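Local structure of hydrolase (Thermus thermophilus, 1UFO) at residues E80-A85 with G115-H120; L175-G180 with A189-T194. The protein is an alpha/beta-hydrolase-fold protein that probably works as a serine hydrolase, though its natural substrate is not known. One frame throughout, in Å; residues are numbered along the deposited sequence.

In the fold
Interaction 1 packs two helices together beside the mixed beta sheet of an alpha/beta-hydrolase fold, and interaction 2 joins a strand of that sheet to a helix covering it; their centres are about 16 Å apart. Along the chain they come in series. Interaction 1 sets helix 77-103 on helix 114-124, which follows strand 107-112 and a probable nucleophile elbow; interaction 2 then sets strand 175-180 against helix 188-198, in a beta-alpha-beta unit completed by strand 207-212. The two contacts meet directly: His120 NE2 and His177 NE2 lie 2.8 Å apart in a probable hydrogen bond, and His120 CE1 packs on Thr194 CG2. Helix 114-124 is thereby tied to strand 175-180 and helix 188-198.

Interaction 1 (E80-A85 with G115-H120); sequences EVYRVA and GAFVAH
Tyr82 turns one ring edge onto Phe117 in an offset edge-to-face stack, with centroids 5.2 Å apart and planes at 67°. The CD2-CE2 side of the tyrosine does the touching: its CE2 sits over a face of the phenylalanine ring, 3.7 Å from Phe117 CE2. Phe117 reaches this place because its CG is anti to the backbone N (chi1 -179°), which carries the ring out from helix 114-124 toward helix 77-103. On the tyrosine, Val81 CG1 lies over the centre of one face. The short helix segments cross at -56° with axes 10.4 Å apart, joining helix 77-103 to helix 114-124, which starts at the probable nucleophile elbow to which Gly115 belongs. Where the backbones come nearest, Ala85 points its methyl at the other helix: CB lies near the plane of the Phe117 ring, at its edge, and 4.0 Å from Val118 CG2. That same valine methyl also rests 3.7 Å from Ala85 O. Beyond the pair, Leu158 of helix 153-160 touches both rings, and Tyr82 OH is hydrogen-bonded to Met142 N. Without the phenol, as with an alanine here, Phe117 would probably lose the aromatic edge over its face, and Met142 N its hydroxyl partner. Pro163 packs against Phe117 as well.

Interaction 2 (L175-G180 with A189-T194); sequences LLHLHG and ARMEKT
Selenomethionine Met191 threads its bent side chain along His177 and His179 of strand 175-180. Its CG comes within 3.5 Å of His177 ND1, while its CB lies over one face of the His179 ring, a CH-pi contact 4.0 Å from the centroid and 26° off the normal. With CG anti to the backbone N (chi1 -180°), the chain heads for the strand; bends at chi2 and chi3 then bring the terminal CE to 3.7 Å from His179 CB. SE approaches the His177 ring obliquely, 5.2 Å from its centroid. One turn along the helix, Thr194 crosses His177 at about a right angle and places CG2 3.7 Å from NE2. Thr194 OG1 turns back to Arg190 O at 2.9 Å, reaching that oxygen from the opposite face of the carbonyl plane to Thr194 N. Further out, the same OG1 is hydrogen-bonded to Gly139 N and Ser138 OG. His177 has its polar partner in His120, and His179 NE2 is bonded to Val186 O. Segments 175-180 and 189-194 run nearly antiparallel, at 163°, as the first half of a beta-alpha-beta crossover. His179 also touches the probable Ser-His-Asp triad. Across this buried interface the cohesion is therefore apolar and CH-pi in kind, while hydrogen bonds to other parts of the chain probably fix how the two imidazoles are turned.

Interaction 1 (E80-A85 with G115-H120)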
# COMPACT_ATOMS: atom_id res chain seq x y z
N GLU A 80 26.27 3.22 -19.88
CA GLU A 80 25.36 2.69 -20.89
C GLU A 80 23.92 2.47 -20.35
O GLU A 80 22.91 2.70 -21.07
CB GLU A 80 25.96 1.39 -21.45
CG GLU A 80 27.14 1.79 -22.37
CD GLU A 80 27.89 0.61 -22.99
OE1 GLU A 80 29.03 0.88 -23.47
OE2 GLU A 80 27.37 -0.54 -22.99
N VAL A 81 23.84 2.11 -19.08
CA VAL A 81 22.51 1.89 -18.47
C VAL A 81 21.78 3.23 -18.44
O VAL A 81 20.59 3.31 -18.84
CB VAL A 81 22.67 1.33 -17.03
CG1 VAL A 81 21.34 1.49 -16.24
CG2 VAL A 81 23.03 -0.13 -17.09
N TYR A 82 22.44 4.32 -18.02
CA TYR A 82 21.67 5.57 -17.96
C TYR A 82 21.48 6.27 -19.29
O TYR A 82 20.56 7.11 -19.44
CB TYR A 82 22.23 6.50 -16.88
CG TYR A 82 21.91 5.93 -15.52
CD1 TYR A 82 22.89 5.36 -14.72
CD2 TYR A 82 20.59 5.86 -15.08
CE1 TYR A 82 22.57 4.75 -13.53
CE2 TYR A 82 20.23 5.20 -13.87
CZ TYR A 82 21.24 4.64 -13.10
OH TYR A 82 20.85 3.85 -12.04
N ARG A 83 22.30 5.91 -20.29
CA ARG A 83 22.02 6.43 -21.64
C ARG A 83 20.74 5.70 -22.16
O ARG A 83 19.86 6.33 -22.79
CB ARG A 83 23.26 6.19 -22.52
CG ARG A 83 23.00 6.46 -24.01
CD ARG A 83 22.28 7.82 -24.28
NE ARG A 83 22.97 8.97 -23.68
CZ ARG A 83 22.46 10.20 -23.61
NH1 ARG A 83 23.15 11.20 -23.07
NH2 ARG A 83 21.23 10.49 -24.10
N VAL A 84 20.63 4.39 -21.91
CA VAL A 84 19.32 3.68 -22.24
C VAL A 84 18.17 4.43 -21.48
O VAL A 84 17.14 4.72 -22.11
CB VAL A 84 19.31 2.25 -21.72
CG1 VAL A 84 17.84 1.63 -21.81
CG2 VAL A 84 20.26 1.34 -22.60
N ALA A 85 18.34 4.78 -20.20
CA ALA A 85 17.27 5.49 -19.46
C ALA A 85 16.91 6.83 -20.05
O ALA A 85 15.72 7.16 -20.17
CB ALA A 85 17.71 5.70 -18.01
N GLY A 115 12.83 1.41 -15.23
CA GLY A 115 11.63 2.13 -15.70
C GLY A 115 11.04 3.07 -14.62
O GLY A 115 10.47 4.09 -14.96
N ALA A 116 11.24 2.72 -13.33
CA ALA A 116 10.77 3.58 -12.24
C ALA A 116 11.65 4.84 -12.23
O ALA A 116 11.16 5.97 -11.99
CB ALA A 116 10.87 2.84 -10.91
N PHE A 117 12.96 4.66 -12.50
CA PHE A 117 13.84 5.82 -12.52
C PHE A 117 13.46 6.72 -13.70
O PHE A 117 13.50 7.94 -13.58
CB PHE A 117 15.32 5.35 -12.67
CG PHE A 117 16.28 6.49 -12.68
CD1 PHE A 117 16.59 7.17 -11.49
CD2 PHE A 117 16.89 6.89 -13.89
CE1 PHE A 117 17.47 8.23 -11.49
CE2 PHE A 117 17.81 7.94 -13.89
CZ PHE A 117 18.09 8.62 -12.68
N VAL A 118 13.11 6.10 -14.85
CA VAL A 118 12.68 6.88 -16.01
C VAL A 118 11.42 7.67 -15.65
O VAL A 118 11.28 8.80 -16.08
CB VAL A 118 12.44 5.95 -17.21
CG1 VAL A 118 11.81 6.78 -18.44
CG2 VAL A 118 13.78 5.39 -17.63
N ALA A 119 10.47 7.05 -14.93
CA ALA A 119 9.27 7.79 -14.49
C ALA A 119 9.71 9.04 -13.70
O ALA A 119 9.11 10.14 -13.86
CB ALA A 119 8.37 6.83 -13.63
N HIS A 120 10.70 8.89 -12.82
CA HIS A 120 11.22 10.04 -12.08
C HIS A 120 11.82 11.11 -13.00
O HIS A 120 11.55 12.30 -12.82
CB HIS A 120 12.23 9.53 -11.06
CG HIS A 120 11.60 9.11 -9.78
ND1 HIS A 120 11.25 10.01 -8.78
CD2 HIS A 120 11.27 7.87 -9.31
CE1 HIS A 120 10.76 9.33 -7.75
NE2 HIS A 120 10.76 8.04 -8.04

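Interaction 2 (L175-G180 with A189-T194)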
# COMPACT_ATOMS: atom_id res chain seq x y z
N LEU A 175 2.24 9.76 -6.45
CA LEU A 175 3.35 8.86 -6.68
C LEU A 175 3.41 7.81 -5.61
O LEU A 175 3.49 8.12 -4.42
CB LEU A 175 4.69 9.66 -6.69
CG LEU A 175 6.02 8.87 -6.66
CD1 LEU A 175 6.06 8.07 -7.91
CD2 LEU A 175 7.18 9.80 -6.62
N LEU A 176 3.38 6.55 -6.05
CA LEU A 176 3.47 5.44 -5.07
C LEU A 176 4.69 4.60 -5.37
O LEU A 176 4.83 4.15 -6.51
CB LEU A 176 2.21 4.50 -5.16
CG LEU A 176 2.34 3.19 -4.44
CD1 LEU A 176 2.50 3.55 -2.92
CD2 LEU A 176 1.08 2.36 -4.68
N HIS A 177 5.57 4.42 -4.39
CA HIS A 177 6.74 3.55 -4.57
C HIS A 177 6.34 2.20 -3.93
O HIS A 177 5.83 2.16 -2.81
CB HIS A 177 8.00 4.10 -3.88
CG HIS A 177 8.96 4.75 -4.80
ND1 HIS A 177 9.93 4.03 -5.48
CD2 HIS A 177 9.09 6.05 -5.23
CE1 HIS A 177 10.61 4.87 -6.27
NE2 HIS A 177 10.11 6.08 -6.13
N LEU A 178 6.53 1.10 -4.68
CA LEU A 178 6.18 -0.23 -4.17
C LEU A 178 7.52 -0.98 -4.14
O LEU A 178 8.27 -0.97 -5.14
CB LEU A 178 5.20 -0.97 -5.13
CG LEU A 178 3.92 -0.13 -5.30
CD1 LEU A 178 3.93 0.69 -6.63
CD2 LEU A 178 2.71 -1.13 -5.32
N HIS A 179 7.85 -1.61 -3.01
CA HIS A 179 9.18 -2.23 -2.88
C HIS A 179 9.15 -3.47 -2.01
O HIS A 179 8.21 -3.68 -1.25
CB HIS A 179 10.08 -1.22 -2.14
CG HIS A 179 11.47 -1.11 -2.68
ND1 HIS A 179 11.78 -0.28 -3.74
CD2 HIS A 179 12.64 -1.71 -2.32
CE1 HIS A 179 13.06 -0.38 -4.03
NE2 HIS A 179 13.62 -1.24 -3.18
N GLY A 180 10.20 -4.27 -2.17
CA GLY A 180 10.35 -5.47 -1.33
C GLY A 180 11.42 -5.17 -0.30
O GLY A 180 12.48 -4.62 -0.60
N ALA A 189 16.73 1.29 1.32
CA ALA A 189 17.12 2.62 1.72
C ALA A 189 17.16 3.64 0.56
O ALA A 189 16.96 4.82 0.83
CB ALA A 189 18.51 2.56 2.43
N ARG A 190 17.41 3.18 -0.65
CA ARG A 190 17.43 4.11 -1.83
C ARG A 190 16.00 4.61 -2.08
O ARG A 190 15.77 5.76 -2.52
CB ARG A 190 17.96 3.42 -3.10
CG ARG A 190 19.44 2.99 -2.90
CD ARG A 190 20.29 4.16 -2.53
NE ARG A 190 20.76 4.76 -3.74
CZ ARG A 190 21.62 5.74 -3.78
NH1 ARG A 190 21.94 6.21 -4.97
NH2 ARG A 190 22.19 6.22 -2.68
N MSE A 191 15.01 3.73 -1.94
CA MSE A 191 13.63 4.14 -2.11
C MSE A 191 13.26 5.10 -1.00
O MSE A 191 12.65 6.10 -1.21
CB MSE A 191 12.72 2.91 -2.08
CG MSE A 191 11.20 3.28 -2.27
SE MSE A 191 10.31 3.81 -0.63
CE MSE A 191 9.88 2.06 -0.38
N GLU A 192 13.73 4.82 0.23
CA GLU A 192 13.36 5.73 1.33
C GLU A 192 14.04 7.16 1.11
O GLU A 192 13.41 8.19 1.39
CB GLU A 192 13.84 5.07 2.65
CG GLU A 192 12.91 3.91 3.04
CD GLU A 192 13.45 2.99 4.21
OE1 GLU A 192 14.69 2.70 4.33
OE2 GLU A 192 12.62 2.49 5.01
N LYS A 193 15.26 7.13 0.59
CA LYS A 193 16.02 8.36 0.32
C LYS A 193 15.27 9.14 -0.77
O LYS A 193 15.21 10.38 -0.75
CB LYS A 193 17.39 8.02 -0.19
CG LYS A 193 18.32 9.16 -0.54
CD LYS A 193 19.50 8.49 -1.18
CE LYS A 193 20.28 9.37 -2.07
NZ LYS A 193 21.10 10.26 -1.21
N THR A 194 14.67 8.38 -1.70
CA THR A 194 13.88 9.10 -2.73
C THR A 194 12.70 9.86 -2.11
O THR A 194 12.43 11.06 -2.37
CB THR A 194 13.35 8.05 -3.74
OG1 THR A 194 14.45 7.47 -4.41
CG2 THR A 194 12.43 8.67 -4.81